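Local coordinates for protein carbonic anhydrase (Coccomyxa sp. PA, PDB 3UCJ) that probably catalyses the reversible hydration of carbon dioxide to hydrogencarbonate, as a zinc-dependent beta-class carbonic anhydrase, at residues Q172-I186 and V195-D207. Residues are numbered along the deposited sequence; the frame is centred on the assembly and turned at random.
Sequences QAAWARGQPLSVHGI and VKELIKPITGMED
Gly185 O takes two backbone N-H groups from the same face of its carbonyl plane, Leu198 N at 2.9 Å and Ile199 N at 3.1 Å, where strand 194-202 turns a corner. Beyond the corner the antiparallel hairpin resumes: Val183 and Ile202 form a hydrogen-bonded pair, with Val183 N to Ile202 O at 2.9 Å. Between the two sites a water lies within hydrogen-bonding reach of Val183 O and Lys200 O and accepts from Gly185 N, spanning the irregular part of the outermost strand of this chain's sheet. A second water joins His184 ND1, in the plane of its ring, to Glu197 OE2 and Ile199 O, while Pro201 CB packs against His184 CE1 at 3.6 Å.

Past the strands, Trp175 lies against the turn into helix 205-211. With CG anti to its carbonyl carbon (chi1 -71°), the indole presents one face to Gly204, whose CA sits 3.5 Å from the six-membered ring centroid in a CH-pi contact. Ile202 CG2 touches Trp175 CH2, and Met205 SD stands at the ring edge, 4.1 Å from Trp175 CZ3; it also takes a weak bond from Gln172 NE2, whose stronger partner is Cys166 O. Trp175 NE1 donates to Leu181 O at 3.0 Å, nearly in the ring plane. A leucine here would probably leave Leu181 O without this donor and strip Gly204 of its aromatic cover. Helix 146-167 packs on Val183 and Ile202, and Leu9 of a second subunit on His184 and Ile186. Backbone bonds and waters thus hold the bent strand, whereas at the start of helix 205-211 the indole packs on the N-cap Gly204 and Met205, beside a water linking Leu181 N to Thr203 O.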
loop_
_atom_site.group_PDB
_atom_site.type_symbol
_atom_site.label_atom_id
_atom_site.label_comp_id
_atom_site.label_asym_id
_atom_site.label_seq_id
_atom_site.Cartn_x
_atom_site.Cartn_y
_atom_site.Cartn_z
ATOM N N GLN A 172 11.158 -15.173 -8.922
ATOM C CA GLN A 172 12.567 -15.406 -8.751
ATOM C C GLN A 172 12.731 -16.630 -7.817
ATOM O O GLN A 172 13.560 -17.520 -8.106
ATOM C CB GLN A 172 13.309 -14.240 -8.181
ATOM C CG GLN A 172 13.676 -13.169 -9.255
ATOM C CD GLN A 172 14.700 -13.746 -10.263
ATOM O OE1 GLN A 172 15.702 -14.382 -9.849
ATOM N NE2 GLN A 172 14.449 -13.545 -11.555
ATOM N N ALA A 173 11.927 -16.699 -6.754
ATOM C CA ALA A 173 12.001 -17.843 -5.848
ATOM C C ALA A 173 11.577 -19.137 -6.585
ATOM O O ALA A 173 12.224 -20.176 -6.354
ATOM C CB ALA A 173 11.190 -17.581 -4.537
ATOM N N ALA A 174 10.579 -19.086 -7.466
ATOM C CA ALA A 174 10.030 -20.216 -8.148
ATOM C C ALA A 174 11.070 -20.745 -9.146
ATOM O O ALA A 174 11.349 -21.984 -9.199
ATOM C CB ALA A 174 8.805 -19.876 -8.875
ATOM N N TRP A 175 11.655 -19.838 -9.912
ATOM C CA TRP A 175 12.787 -20.220 -10.770
ATOM C C TRP A 175 13.945 -20.836 -9.949
ATOM O O TRP A 175 14.520 -21.836 -10.375
ATOM C CB TRP A 175 13.265 -19.055 -11.639
ATOM C CG TRP A 175 12.303 -18.664 -12.760
ATOM C CD1 TRP A 175 11.264 -19.384 -13.239
ATOM C CD2 TRP A 175 12.386 -17.469 -13.577
ATOM N NE1 TRP A 175 10.681 -18.725 -14.289
ATOM C CE2 TRP A 175 11.362 -17.550 -14.519
ATOM C CE3 TRP A 175 13.277 -16.366 -13.605
ATOM C CZ2 TRP A 175 11.128 -16.540 -15.463
ATOM C CZ3 TRP A 175 13.082 -15.399 -14.579
ATOM C CH2 TRP A 175 12.035 -15.493 -15.489
ATOM N N ALA A 176 14.299 -20.275 -8.800
ATOM C CA ALA A 176 15.416 -20.798 -8.031
ATOM C C ALA A 176 15.173 -22.219 -7.537
ATOM O O ALA A 176 16.164 -22.908 -7.210
ATOM C CB ALA A 176 15.802 -19.906 -6.849
ATOM N N ARG A 177 13.907 -22.637 -7.412
ATOM C CA ARG A 177 13.599 -24.006 -6.946
ATOM C C ARG A 177 13.277 -24.930 -8.112
ATOM O O ARG A 177 12.820 -26.062 -7.922
ATOM C CB ARG A 177 12.502 -24.006 -5.827
ATOM C CG ARG A 177 11.056 -23.702 -6.314
ATOM C CD ARG A 177 10.028 -23.544 -5.135
ATOM N NE ARG A 177 8.725 -23.094 -5.634
ATOM C CZ ARG A 177 8.214 -21.835 -5.430
ATOM N NH1 ARG A 177 8.850 -20.931 -4.695
ATOM N NH2 ARG A 177 7.038 -21.528 -5.957
ATOM N N GLY A 178 13.482 -24.425 -9.328
ATOM C CA GLY A 178 13.257 -25.183 -10.540
ATOM C C GLY A 178 11.833 -25.420 -10.926
ATOM O O GLY A 178 11.529 -26.355 -11.660
ATOM N N GLN A 179 10.903 -24.586 -10.451
ATOM C CA GLN A 179 9.554 -24.721 -10.888
ATOM C C GLN A 179 9.402 -24.097 -12.244
ATOM O O GLN A 179 9.921 -22.995 -12.473
ATOM C CB GLN A 179 8.633 -24.026 -9.865
ATOM C CG GLN A 179 7.191 -24.102 -10.191
ATOM C CD GLN A 179 6.392 -23.381 -9.086
ATOM O OE1 GLN A 179 6.781 -23.367 -7.924
ATOM N NE2 GLN A 179 5.310 -22.812 -9.475
ATOM N N PRO A 180 8.751 -24.826 -13.182
ATOM C CA PRO A 180 8.571 -24.347 -14.523
ATOM C C PRO A 180 7.537 -23.210 -14.504
ATOM O O PRO A 180 6.387 -23.369 -14.038
ATOM C CB PRO A 180 7.970 -25.518 -15.296
ATOM C CG PRO A 180 8.019 -26.724 -14.373
ATOM C CD PRO A 180 8.170 -26.190 -12.975
ATOM N N LEU A 181 7.941 -22.102 -15.084
ATOM C CA LEU A 181 7.069 -20.890 -15.040
ATOM C C LEU A 181 7.510 -20.048 -16.206
ATOM O O LEU A 181 8.634 -19.666 -16.261
ATOM C CB LEU A 181 7.313 -20.203 -13.676
ATOM C CG LEU A 181 6.304 -19.022 -13.378
ATOM C CD1 LEU A 181 4.848 -19.401 -13.523
ATOM C CD2 LEU A 181 6.701 -18.601 -11.970
ATOM N N SER A 182 6.613 -19.729 -17.111
ATOM C CA SER A 182 6.919 -18.812 -18.176
ATOM C C SER A 182 6.135 -17.449 -18.046
ATOM O O SER A 182 5.053 -17.428 -17.493
ATOM C CB SER A 182 6.554 -19.451 -19.506
ATOM O OG SER A 182 5.173 -19.657 -19.683
ATOM N N VAL A 183 6.678 -16.400 -18.661
ATOM C CA VAL A 183 6.113 -15.005 -18.552
ATOM C C VAL A 183 6.074 -14.487 -19.986
ATOM O O VAL A 183 7.025 -14.722 -20.777
ATOM C CB VAL A 183 7.003 -14.167 -17.664
ATOM C CG1 VAL A 183 6.375 -12.709 -17.484
ATOM C CG2 VAL A 183 7.200 -14.851 -16.265
ATOM N N HIS A 184 4.921 -13.954 -20.360
ATOM C CA HIS A 184 4.586 -13.492 -21.709
ATOM C C HIS A 184 4.164 -12.059 -21.787
ATOM O O HIS A 184 3.199 -11.661 -21.075
ATOM C CB HIS A 184 3.463 -14.360 -22.230
ATOM C CG HIS A 184 3.756 -15.830 -22.079
ATOM N ND1 HIS A 184 4.348 -16.580 -23.081
ATOM C CD2 HIS A 184 3.647 -16.653 -21.002
ATOM C CE1 HIS A 184 4.518 -17.821 -22.658
ATOM N NE2 HIS A 184 4.119 -17.894 -21.397
ATOM N N GLY A 185 4.848 -11.274 -22.620
ATOM C CA GLY A 185 4.388 -9.937 -22.876
ATOM C C GLY A 185 3.461 -9.881 -24.052
ATOM O O GLY A 185 3.897 -10.184 -25.180
ATOM N N ILE A 186 2.194 -9.542 -23.859
ATOM C CA ILE A 186 1.250 -9.464 -24.965
ATOM C C ILE A 186 0.469 -8.156 -24.923
ATOM O O ILE A 186 0.484 -7.401 -23.889
ATOM C CB ILE A 186 0.265 -10.653 -24.945
ATOM C CG1 ILE A 186 -0.459 -10.756 -23.563
ATOM C CG2 ILE A 186 0.980 -11.926 -25.171
ATOM C CD1 ILE A 186 -1.720 -11.722 -23.594
ATOM N N VAL A 195 -5.144 -10.132 -29.995
ATOM C CA VAL A 195 -3.914 -10.160 -29.237
ATOM C C VAL A 195 -2.692 -10.327 -30.145
ATOM O O VAL A 195 -2.695 -11.168 -31.077
ATOM C CB VAL A 195 -3.958 -11.365 -28.215
ATOM C CG1 VAL A 195 -2.549 -11.696 -27.551
ATOM C CG2 VAL A 195 -5.024 -11.077 -27.148
ATOM N N LYS A 196 -1.666 -9.533 -29.876
ATOM C CA LYS A 196 -0.337 -9.718 -30.472
ATOM C C LYS A 196 0.735 -10.033 -29.417
ATOM O O LYS A 196 0.701 -9.517 -28.301
ATOM C CB LYS A 196 0.000 -8.469 -31.328
ATOM C CG LYS A 196 1.443 -8.191 -31.653
ATOM C CD LYS A 196 1.526 -6.914 -32.606
ATOM C CE LYS A 196 1.114 -5.633 -31.864
ATOM N NZ LYS A 196 1.202 -4.328 -32.645
ATOM N N GLU A 197 1.674 -10.900 -29.770
ATOM C CA GLU A 197 2.798 -11.210 -28.924
ATOM C C GLU A 197 3.926 -10.183 -29.061
ATOM O O GLU A 197 4.618 -10.114 -30.105
ATOM C CB GLU A 197 3.280 -12.653 -29.158
ATOM C CG GLU A 197 4.434 -13.146 -28.287
ATOM C CD GLU A 197 4.825 -14.590 -28.613
ATOM O OE1 GLU A 197 4.821 -14.916 -29.820
ATOM O OE2 GLU A 197 5.105 -15.418 -27.717
ATOM N N LEU A 198 4.146 -9.392 -28.006
ATOM C CA LEU A 198 5.246 -8.422 -27.988
ATOM C C LEU A 198 6.568 -8.975 -27.592
ATOM O O LEU A 198 7.606 -8.520 -28.088
ATOM C CB LEU A 198 4.929 -7.297 -26.997
ATOM C CG LEU A 198 4.526 -5.911 -27.432
ATOM C CD1 LEU A 198 3.936 -5.733 -28.915
ATOM C CD2 LEU A 198 3.685 -5.182 -26.304
ATOM N N ILE A 199 6.585 -9.885 -26.624
ATOM C CA ILE A 199 7.818 -10.474 -26.211
ATOM C C ILE A 199 7.640 -11.994 -26.185
ATOM O O ILE A 199 6.624 -12.482 -25.677
ATOM C CB ILE A 199 8.266 -10.011 -24.790
ATOM C CG1 ILE A 199 8.197 -8.467 -24.641
ATOM C CG2 ILE A 199 9.645 -10.563 -24.507
ATOM C CD1 ILE A 199 8.436 -8.047 -23.198
ATOM N N LYS A 200 8.655 -12.736 -26.684
ATOM C CA LYS A 200 8.488 -14.174 -26.820
ATOM C C LYS A 200 8.549 -14.751 -25.399
ATOM O O LYS A 200 8.872 -14.003 -24.442
ATOM C CB LYS A 200 9.579 -14.772 -27.742
ATOM C CG LYS A 200 9.127 -14.844 -29.202
ATOM C CD LYS A 200 9.406 -13.538 -29.909
ATOM C CE LYS A 200 10.877 -13.455 -30.514
ATOM N NZ LYS A 200 10.877 -13.455 -32.055
ATOM N N PRO A 201 8.225 -16.043 -25.226
ATOM C CA PRO A 201 8.176 -16.580 -23.870
ATOM C C PRO A 201 9.504 -16.467 -23.137
ATOM O O PRO A 201 10.581 -16.668 -23.764
ATOM C CB PRO A 201 7.809 -18.051 -24.112
ATOM C CG PRO A 201 6.977 -18.021 -25.363
ATOM C CD PRO A 201 7.673 -17.015 -26.216
ATOM N N ILE A 202 9.457 -16.163 -21.814
ATOM C CA ILE A 202 10.612 -16.078 -20.951
ATOM C C ILE A 202 10.413 -17.152 -19.921
ATOM O O ILE A 202 9.416 -17.101 -19.157
ATOM C CB ILE A 202 10.739 -14.679 -20.234
ATOM C CG1 ILE A 202 11.041 -13.597 -21.296
ATOM C CG2 ILE A 202 11.901 -14.713 -19.201
ATOM C CD1 ILE A 202 10.766 -12.172 -20.962
ATOM N N THR A 203 11.280 -18.186 -19.936
ATOM C CA THR A 203 11.052 -19.339 -19.094
ATOM C C THR A 203 12.073 -19.330 -18.036
ATOM O O THR A 203 12.088 -20.223 -17.212
ATOM C CB THR A 203 11.206 -20.730 -19.879
ATOM O OG1 THR A 203 12.528 -20.747 -20.399
ATOM C CG2 THR A 203 10.204 -20.869 -20.977
ATOM N N GLY A 204 12.965 -18.355 -18.019
ATOM C CA GLY A 204 13.969 -18.270 -16.964
ATOM C C GLY A 204 14.980 -17.192 -17.271
ATOM O O GLY A 204 14.783 -16.435 -18.223
ATOM N N MET A 205 16.033 -17.121 -16.470
ATOM C CA MET A 205 17.012 -16.059 -16.554
ATOM C C MET A 205 17.693 -16.058 -17.931
ATOM O O MET A 205 17.813 -15.009 -18.557
ATOM C CB MET A 205 18.070 -16.178 -15.470
ATOM C CG MET A 205 17.518 -16.012 -14.027
ATOM S SD MET A 205 16.960 -14.222 -13.840
ATOM C CE MET A 205 18.505 -13.468 -13.696
ATOM N N GLU A 206 18.050 -17.258 -18.432
ATOM C CA GLU A 206 18.614 -17.286 -19.792
ATOM C C GLU A 206 17.731 -16.587 -20.859
ATOM O O GLU A 206 18.209 -15.680 -21.546
ATOM C CB GLU A 206 19.071 -18.735 -20.189
ATOM C CG GLU A 206 19.860 -18.677 -21.483
ATOM C CD GLU A 206 20.232 -20.077 -21.891
ATOM O OE1 GLU A 206 20.972 -20.721 -21.102
ATOM O OE2 GLU A 206 19.726 -20.532 -22.941
ATOM N N ASP A 207 16.445 -16.901 -20.955
ATOM C CA ASP A 207 15.595 -16.213 -21.923
ATOM C C ASP A 207 15.460 -14.705 -21.637
ATOM O O ASP A 207 15.287 -13.903 -22.546
ATOM C CB ASP A 207 14.171 -16.734 -21.882
ATOM C CG ASP A 207 14.042 -18.154 -22.382
ATOM O OD1 ASP A 207 13.000 -18.760 -22.113
ATOM O OD2 ASP A 207 14.978 -18.634 -23.063
HETATM O O HOH W 1 10.365 -22.372 -16.669
HETATM O O HOH W 2 7.603 -12.582 -22.535
HETATM O O HOH W 3 5.266 -14.892 -25.101
#